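PDB 6F72: MtVAO615 from Myceliophthora thermophila, which probably acts as a secreted flavoprotein oxidase that carries a bicovalently bound FAD and reacts rapidly with oxygen when reduced, though its substrate is still unidentified. Local coordinates for residues 96-107 against 118-126. Numbering follows the deposited sequence.
Sequences GDVLSQNFQNYS and CQLGNYPSY. With NAG (2-acetamido-2-deoxy-beta-D-glucopyranose), chain C.
Tyr123 packs against Gly96, Asp97 and Val98, tying the type II' turn Leu120-Tyr123, just ahead of strand 126-129 of the PCMH-type FAD-binding domain, to the chain that enters helix 101-104. The Cys108-Cys118 disulfide closes the connection between the two segments. Tyr123 CB lies 4.0 Å from Gly96 O, with CG and CD2 within 3.4 Å. With CG anti to the carbonyl carbon (chi1 -81°), the ring slides beneath that oxygen, which sits 3.3 Å above one face, toward the rim, and has no polar partner. Farther out, CE1 meets Val98 CG2 at 3.8 Å, while CE2 lies beside the Asp97 carboxylate, nearest OD2; carboxylate and ring planes are turned 76° apart. At the tip, Tyr123 OH donates to Asp97 OD2 at 2.5 Å, arriving 52° out of the carboxylate plane; the same hydroxyl accepts a weak bond from Val98 N and touches Gln104 CG. Gln60 N holds Asp97 OD1; Trp84 and Val98 O hold the Gln104 amide. A phenylalanine in place of Tyr123 would probably leave Asp97 OD2 and Val98 N without the hydroxyl that links them. Toward the surface, Ser107 O receives Gln119 N, and one water joins Gln104 O, Ser107 OG and Asn122 N. The Asn122 amide braces the glycan on Asn105: ND2 donates to Phe103 O at 2.8 Å, on a lone pair in the carbonyl plane, and to NAG O7 at 2.9 Å.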
ATOM      1  N   GLY A  96      12.595   4.120 -12.795  1.00 25.30           N
ATOM      2  CA  GLY A  96      12.618   2.671 -12.664  1.00 24.77           C
ATOM      3  C   GLY A  96      12.896   2.143 -11.273  1.00 24.31           C
ATOM      4  O   GLY A  96      13.016   0.932 -11.109  1.00 24.20           O
ATOM      5  N   ASP A  97      12.996   3.028 -10.279  1.00 24.23           N
ATOM      6  CA  ASP A  97      13.326   2.605  -8.910  1.00 23.95           C
ATOM      7  C   ASP A  97      12.077   2.150  -8.191  1.00 23.28           C
ATOM      8  O   ASP A  97      10.984   2.638  -8.481  1.00 23.19           O
ATOM      9  CB  ASP A  97      13.973   3.722  -8.083  1.00 24.44           C
ATOM     10  CG  ASP A  97      15.487   3.685  -8.119  1.00 25.02           C
ATOM     11  OD1 ASP A  97      16.057   4.268  -9.066  1.00 25.40           O
ATOM     12  OD2 ASP A  97      16.103   3.085  -7.185  1.00 25.11           O
ATOM     13  N   VAL A  98      12.249   1.217  -7.254  1.00 22.83           N
ATOM     14  CA  VAL A  98      11.210   0.927  -6.258  1.00 22.32           C
ATOM     15  C   VAL A  98      11.729   1.276  -4.865  1.00 22.43           C
ATOM     16  O   VAL A  98      12.948   1.451  -4.687  1.00 22.80           O
ATOM     17  CB  VAL A  98      10.639  -0.510  -6.363  1.00 21.88           C
ATOM     18  CG1 VAL A  98       9.806  -0.650  -7.626  1.00 21.67           C
ATOM     19  CG2 VAL A  98      11.729  -1.577  -6.309  1.00 21.94           C
ATOM     20  N   LEU A  99      10.830   1.398  -3.890  1.00 22.11           N
ATOM     21  CA  LEU A  99      11.232   1.763  -2.533  1.00 22.29           C
ATOM     22  C   LEU A  99      11.812   0.598  -1.699  1.00 22.14           C
ATOM     23  O   LEU A  99      12.528   0.827  -0.706  1.00 22.51           O
ATOM     24  CB  LEU A  99      10.077   2.439  -1.783  1.00 22.39           C
ATOM     25  CG  LEU A  99       9.503   3.817  -2.137  1.00 22.67           C
ATOM     26  CD1 LEU A  99       8.455   4.151  -1.088  1.00 22.80           C
ATOM     27  CD2 LEU A  99      10.543   4.913  -2.146  1.00 23.22           C
ATOM     28  N   SER A 100      11.540  -0.639  -2.116  1.00 21.57           N
ATOM     29  CA  SER A 100      11.938  -1.808  -1.325  1.00 21.34           C
ATOM     30  C   SER A 100      13.413  -2.180  -1.453  1.00 21.46           C
ATOM     31  O   SER A 100      13.866  -2.626  -2.521  1.00 21.36           O
ATOM     32  CB  SER A 100      11.055  -3.018  -1.637  1.00 20.91           C
ATOM     33  OG  SER A 100      11.619  -4.206  -1.122  1.00 20.92           O
ATOM     34  N   GLN A 101      14.129  -2.053  -0.331  1.00 21.65           N
ATOM     35  CA  GLN A 101      15.546  -2.420  -0.247  1.00 21.84           C
ATOM     36  C   GLN A 101      15.729  -3.901  -0.570  1.00 21.57           C
ATOM     37  O   GLN A 101      16.760  -4.296  -1.107  1.00 21.66           O
ATOM     38  CB  GLN A 101      16.139  -2.121   1.140  1.00 22.21           C
ATOM     39  CG  GLN A 101      15.905  -0.722   1.707  1.00 22.53           C
ATOM     40  CD  GLN A 101      14.617  -0.609   2.513  1.00 22.41           C
ATOM     41  OE1 GLN A 101      13.670  -1.359   2.293  1.00 21.93           O
ATOM     42  NE2 GLN A 101      14.574   0.344   3.442  1.00 22.87           N
ATOM     43  N   ASN A 102      14.714  -4.713  -0.258  1.00 21.25           N
ATOM     44  CA  ASN A 102      14.780  -6.140  -0.543  1.00 21.08           C
ATOM     45  C   ASN A 102      14.719  -6.439  -2.041  1.00 20.96           C
ATOM     46  O   ASN A 102      15.395  -7.349  -2.514  1.00 20.96           O
ATOM     47  CB  ASN A 102      13.699  -6.906   0.228  1.00 20.84           C
ATOM     48  CG  ASN A 102      13.834  -8.422   0.102  1.00 20.75           C
ATOM     49  OD1 ASN A 102      14.927  -8.971   0.016  1.00 20.87           O
ATOM     50  ND2 ASN A 102      12.699  -9.107   0.128  1.00 20.50           N
ATOM     51  N   PHE A 103      13.901  -5.679  -2.771  1.00 20.88           N
ATOM     52  CA  PHE A 103      13.786  -5.867  -4.209  1.00 20.97           C
ATOM     53  C   PHE A 103      14.897  -5.137  -4.995  1.00 21.53           C
ATOM     54  O   PHE A 103      15.250  -5.596  -6.066  1.00 21.53           O
ATOM     55  CB  PHE A 103      12.348  -5.595  -4.727  1.00 20.55           C
ATOM     56  CG  PHE A 103      11.372  -6.662  -4.312  1.00 20.19           C
ATOM     57  CD1 PHE A 103      11.288  -7.868  -5.022  1.00 20.10           C
ATOM     58  CD2 PHE A 103      10.601  -6.506  -3.160  1.00 20.03           C
ATOM     59  CE1 PHE A 103      10.429  -8.875  -4.608  1.00 19.86           C
ATOM     60  CE2 PHE A 103       9.741  -7.513  -2.738  1.00 19.82           C
ATOM     61  CZ  PHE A 103       9.656  -8.697  -3.463  1.00 19.72           C
ATOM     62  N   GLN A 104      15.423  -4.031  -4.449  1.00 22.14           N
ATOM     63  CA  GLN A 104      16.698  -3.447  -4.909  1.00 23.16           C
ATOM     64  C   GLN A 104      17.741  -4.564  -4.924  1.00 23.86           C
ATOM     65  O   GLN A 104      18.463  -4.717  -5.905  1.00 24.21           O
ATOM     66  CB  GLN A 104      17.168  -2.306  -4.004  1.00 23.25           C
ATOM     67  CG  GLN A 104      16.349  -1.036  -4.152  1.00 23.21           C
ATOM     68  CD  GLN A 104      16.469  -0.106  -2.961  1.00 23.43           C
ATOM     69  OE1 GLN A 104      17.358  -0.253  -2.131  1.00 23.59           O
ATOM     70  NE2 GLN A 104      15.562   0.870  -2.879  1.00 23.42           N
ATOM     71  N   ASN A 105      17.754  -5.372  -3.856  1.00 24.42           N
ATOM     72  CA  ASN A 105      18.545  -6.605  -3.784  1.00 25.27           C
ATOM     73  C   ASN A 105      20.045  -6.395  -4.102  1.00 25.17           C
ATOM     74  O   ASN A 105      20.677  -7.215  -4.773  1.00 25.08           O
ATOM     75  CB  ASN A 105      17.935  -7.695  -4.682  1.00 26.48           C
ATOM     76  CG  ASN A 105      18.317  -9.088  -4.244  1.00 28.33           C
ATOM     77  OD1 ASN A 105      18.691  -9.298  -3.099  1.00 28.00           O
ATOM     78  ND2 ASN A 105      18.210 -10.045  -5.151  1.00 30.75           N
ATOM     79  N   TYR A 106      20.573  -5.267  -3.628  1.00 25.01           N
ATOM     80  CA  TYR A 106      21.993  -4.896  -3.750  1.00 25.32           C
ATOM     81  C   TYR A 106      22.500  -4.667  -5.188  1.00 25.55           C
ATOM     82  O   TYR A 106      23.712  -4.551  -5.394  1.00 26.03           O
ATOM     83  CB  TYR A 106      22.896  -5.919  -3.025  1.00 25.34           C
ATOM     84  CG  TYR A 106      22.506  -6.216  -1.582  1.00 25.05           C
ATOM     85  CD1 TYR A 106      23.015  -5.437  -0.532  1.00 25.38           C
ATOM     86  CD2 TYR A 106      21.650  -7.283  -1.261  1.00 24.55           C
ATOM     87  CE1 TYR A 106      22.677  -5.702   0.792  1.00 25.29           C
ATOM     88  CE2 TYR A 106      21.307  -7.556   0.066  1.00 24.44           C
ATOM     89  CZ  TYR A 106      21.829  -6.765   1.086  1.00 24.80           C
ATOM     90  OH  TYR A 106      21.528  -7.002   2.403  1.00 24.81           O
ATOM     91  N   SER A 107      21.594  -4.592  -6.167  1.00 25.20           N
ATOM     92  CA  SER A 107      21.992  -4.513  -7.578  1.00 25.50           C
ATOM     93  C   SER A 107      22.644  -3.187  -7.917  1.00 25.93           C
ATOM     94  O   SER A 107      23.619  -3.147  -8.673  1.00 26.43           O
ATOM     95  CB  SER A 107      20.824  -4.764  -8.512  1.00 25.18           C
ATOM     96  OG  SER A 107      20.233  -6.023  -8.252  1.00 24.88           O
ATOM     97  N   CYS A 118      26.843  -1.076 -11.287  1.00 29.50           N
ATOM     98  CA  CYS A 118      25.439  -0.696 -11.121  1.00 28.76           C
ATOM     99  C   CYS A 118      24.578  -1.482 -12.110  1.00 28.56           C
ATOM    100  O   CYS A 118      24.483  -1.138 -13.308  1.00 28.91           O
ATOM    101  CB  CYS A 118      25.226   0.820 -11.291  1.00 28.88           C
ATOM    102  SG  CYS A 118      23.477   1.312 -11.255  1.00 28.11           S
ATOM    103  N   GLN A 119      23.946  -2.530 -11.583  1.00 27.95           N
ATOM    104  CA  GLN A 119      23.128  -3.436 -12.370  1.00 27.65           C
ATOM    105  C   GLN A 119      21.644  -3.188 -12.129  1.00 26.86           C
ATOM    106  O   GLN A 119      21.231  -2.698 -11.068  1.00 26.38           O
ATOM    107  CB  GLN A 119      23.483  -4.895 -12.052  1.00 27.72           C
ATOM    108  CG  GLN A 119      24.837  -5.342 -12.602  1.00 28.63           C
ATOM    109  CD  GLN A 119      25.442  -6.486 -11.801  1.00 28.69           C
ATOM    110  OE1 GLN A 119      24.737  -7.391 -11.356  1.00 28.26           O
ATOM    111  NE2 GLN A 119      26.761  -6.447 -11.612  1.00 29.36           N
ATOM    112  N   LEU A 120      20.855  -3.535 -13.138  1.00 26.65           N
ATOM    113  CA  LEU A 120      19.423  -3.339 -13.105  1.00 25.98           C
ATOM    114  C   LEU A 120      18.765  -4.353 -12.161  1.00 25.35           C
ATOM    115  O   LEU A 120      17.979  -3.968 -11.303  1.00 24.94           O
ATOM    116  CB  LEU A 120      18.840  -3.380 -14.520  1.00 26.14           C
ATOM    117  CG  LEU A 120      19.222  -2.271 -15.517  1.00 26.67           C
ATOM    118  CD1 LEU A 120      18.447  -2.422 -16.814  1.00 26.88           C
ATOM    119  CD2 LEU A 120      19.041  -0.867 -14.957  1.00 26.52           C
ATOM    120  N   GLY A 121      19.138  -5.628 -12.288  1.00 25.35           N
ATOM    121  CA  GLY A 121      18.598  -6.696 -11.441  1.00 24.73           C
ATOM    122  C   GLY A 121      17.105  -6.835 -11.645  1.00 24.13           C
ATOM    123  O   GLY A 121      16.663  -7.106 -12.756  1.00 24.28           O
ATOM    124  N   ASN A 122      16.339  -6.620 -10.572  1.00 23.55           N
ATOM    125  CA  ASN A 122      14.867  -6.707 -10.600  1.00 22.94           C
ATOM    126  C   ASN A 122      14.190  -5.485 -11.258  1.00 23.00           C
ATOM    127  O   ASN A 122      12.987  -5.517 -11.570  1.00 22.80           O
ATOM    128  CB  ASN A 122      14.306  -6.887  -9.183  1.00 22.35           C
ATOM    129  CG  ASN A 122      14.745  -8.194  -8.512  1.00 22.21           C
ATOM    130  OD1 ASN A 122      14.846  -9.259  -9.138  1.00 22.20           O
ATOM    131  ND2 ASN A 122      14.971  -8.111  -7.212  1.00 21.96           N
ATOM    132  N   TYR A 123      14.952  -4.409 -11.450  1.00 23.33           N
ATOM    133  CA  TYR A 123      14.454  -3.195 -12.082  1.00 23.39           C
ATOM    134  C   TYR A 123      14.111  -3.485 -13.538  1.00 23.63           C
ATOM    135  O   TYR A 123      14.777  -4.329 -14.155  1.00 23.96           O
ATOM    136  CB  TYR A 123      15.512  -2.087 -11.983  1.00 23.89           C
ATOM    137  CG  TYR A 123      15.533  -1.366 -10.653  1.00 23.71           C
ATOM    138  CD1 TYR A 123      14.926  -1.919  -9.515  1.00 23.24           C
ATOM    139  CD2 TYR A 123      16.183  -0.141 -10.525  1.00 24.09           C
ATOM    140  CE1 TYR A 123      14.953  -1.261  -8.298  1.00 23.19           C
ATOM    141  CE2 TYR A 123      16.216   0.527  -9.308  1.00 24.04           C
ATOM    142  CZ  TYR A 123      15.593  -0.039  -8.205  1.00 23.59           C
ATOM    143  OH  TYR A 123      15.605   0.621  -7.003  1.00 23.65           O
ATOM    144  N   PRO A 124      13.063  -2.819 -14.086  1.00 23.50           N
ATOM    145  CA  PRO A 124      12.715  -2.979 -15.509  1.00 23.89           C
ATOM    146  C   PRO A 124      13.827  -2.419 -16.406  1.00 24.63           C
ATOM    147  O   PRO A 124      14.520  -1.500 -15.989  1.00 24.77           O
ATOM    148  CB  PRO A 124      11.459  -2.097 -15.661  1.00 23.64           C
ATOM    149  CG  PRO A 124      11.650  -1.017 -14.643  1.00 23.49           C
ATOM    150  CD  PRO A 124      12.306  -1.709 -13.467  1.00 23.25           C
ATOM    151  N   SER A 125      13.977  -2.958 -17.618  1.00 25.21           N
ATOM    152  CA  SER A 125      14.940  -2.455 -18.605  1.00 26.07           C
ATOM    153  C   SER A 125      14.588  -1.079 -19.186  1.00 26.52           C
ATOM    154  O   SER A 125      15.469  -0.238 -19.388  1.00 26.93           O
ATOM    155  CB  SER A 125      15.061  -3.448 -19.751  1.00 26.57           C
ATOM    156  OG  SER A 125      15.625  -4.658 -19.312  1.00 26.46           O
ATOM    157  N   TYR A 126      13.304  -0.877 -19.493  1.00 26.42           N
ATOM    158  CA  TYR A 126      12.794   0.372 -20.083  1.00 26.88           C
ATOM    159  C   TYR A 126      11.508   0.810 -19.393  1.00 26.43           C
ATOM    160  O   TYR A 126      10.713  -0.027 -18.940  1.00 25.86           O
ATOM    161  CB  TYR A 126      12.524   0.208 -21.582  1.00 27.49           C
ATOM    162  CG  TYR A 126      13.772   0.066 -22.416  1.00 28.31           C
ATOM    163  CD1 TYR A 126      14.433   1.195 -22.925  1.00 28.97           C
ATOM    164  CD2 TYR A 126      14.298  -1.200 -22.700  1.00 28.51           C
ATOM    165  CE1 TYR A 126      15.591   1.060 -23.690  1.00 29.81           C
ATOM    166  CE2 TYR A 126      15.450  -1.348 -23.450  1.00 29.34           C
ATOM    167  CZ  TYR A 126      16.086  -0.222 -23.954  1.00 30.03           C
ATOM    168  OH  TYR A 126      17.228  -0.403 -24.705  1.00 30.94           O
TER
HETATM  169  C1  NAG C   1      18.498 -11.422  -4.855  1.00 20.63           C
HETATM  170  C2  NAG C   1      17.074 -12.017  -4.953  1.00 24.96           C
HETATM  171  C3  NAG C   1      17.113 -13.541  -4.885  1.00 26.59           C
HETATM  172  C4  NAG C   1      18.095 -14.160  -5.893  1.00 27.89           C
HETATM  173  C5  NAG C   1      19.442 -13.428  -5.858  1.00 26.56           C
HETATM  174  C6  NAG C   1      20.339 -13.828  -7.023  1.00 27.52           C
HETATM  175  C7  NAG C   1      15.117 -10.708  -4.179  1.00 26.18           C
HETATM  176  C8  NAG C   1      14.319 -10.315  -2.976  1.00 26.09           C
HETATM  177  N2  NAG C   1      16.163 -11.509  -3.929  1.00 25.53           N
HETATM  178  O3  NAG C   1      15.791 -14.047  -5.114  1.00 28.27           O
HETATM  179  O4  NAG C   1      18.365 -15.526  -5.549  1.00 31.58           O
HETATM  180  O5  NAG C   1      19.297 -12.002  -5.888  1.00 23.49           O
HETATM  181  O6  NAG C   1      21.687 -13.559  -6.622  1.00 29.62           O
HETATM  182  O7  NAG C   1      14.799 -10.312  -5.292  1.00 26.04           O
HETATM  183  O   HOH W   1      17.404  -6.355  -7.933  1.00 22.70           O
HETATM  184  O   HOH W   2      22.097  -7.573  -9.729  1.00 34.79           O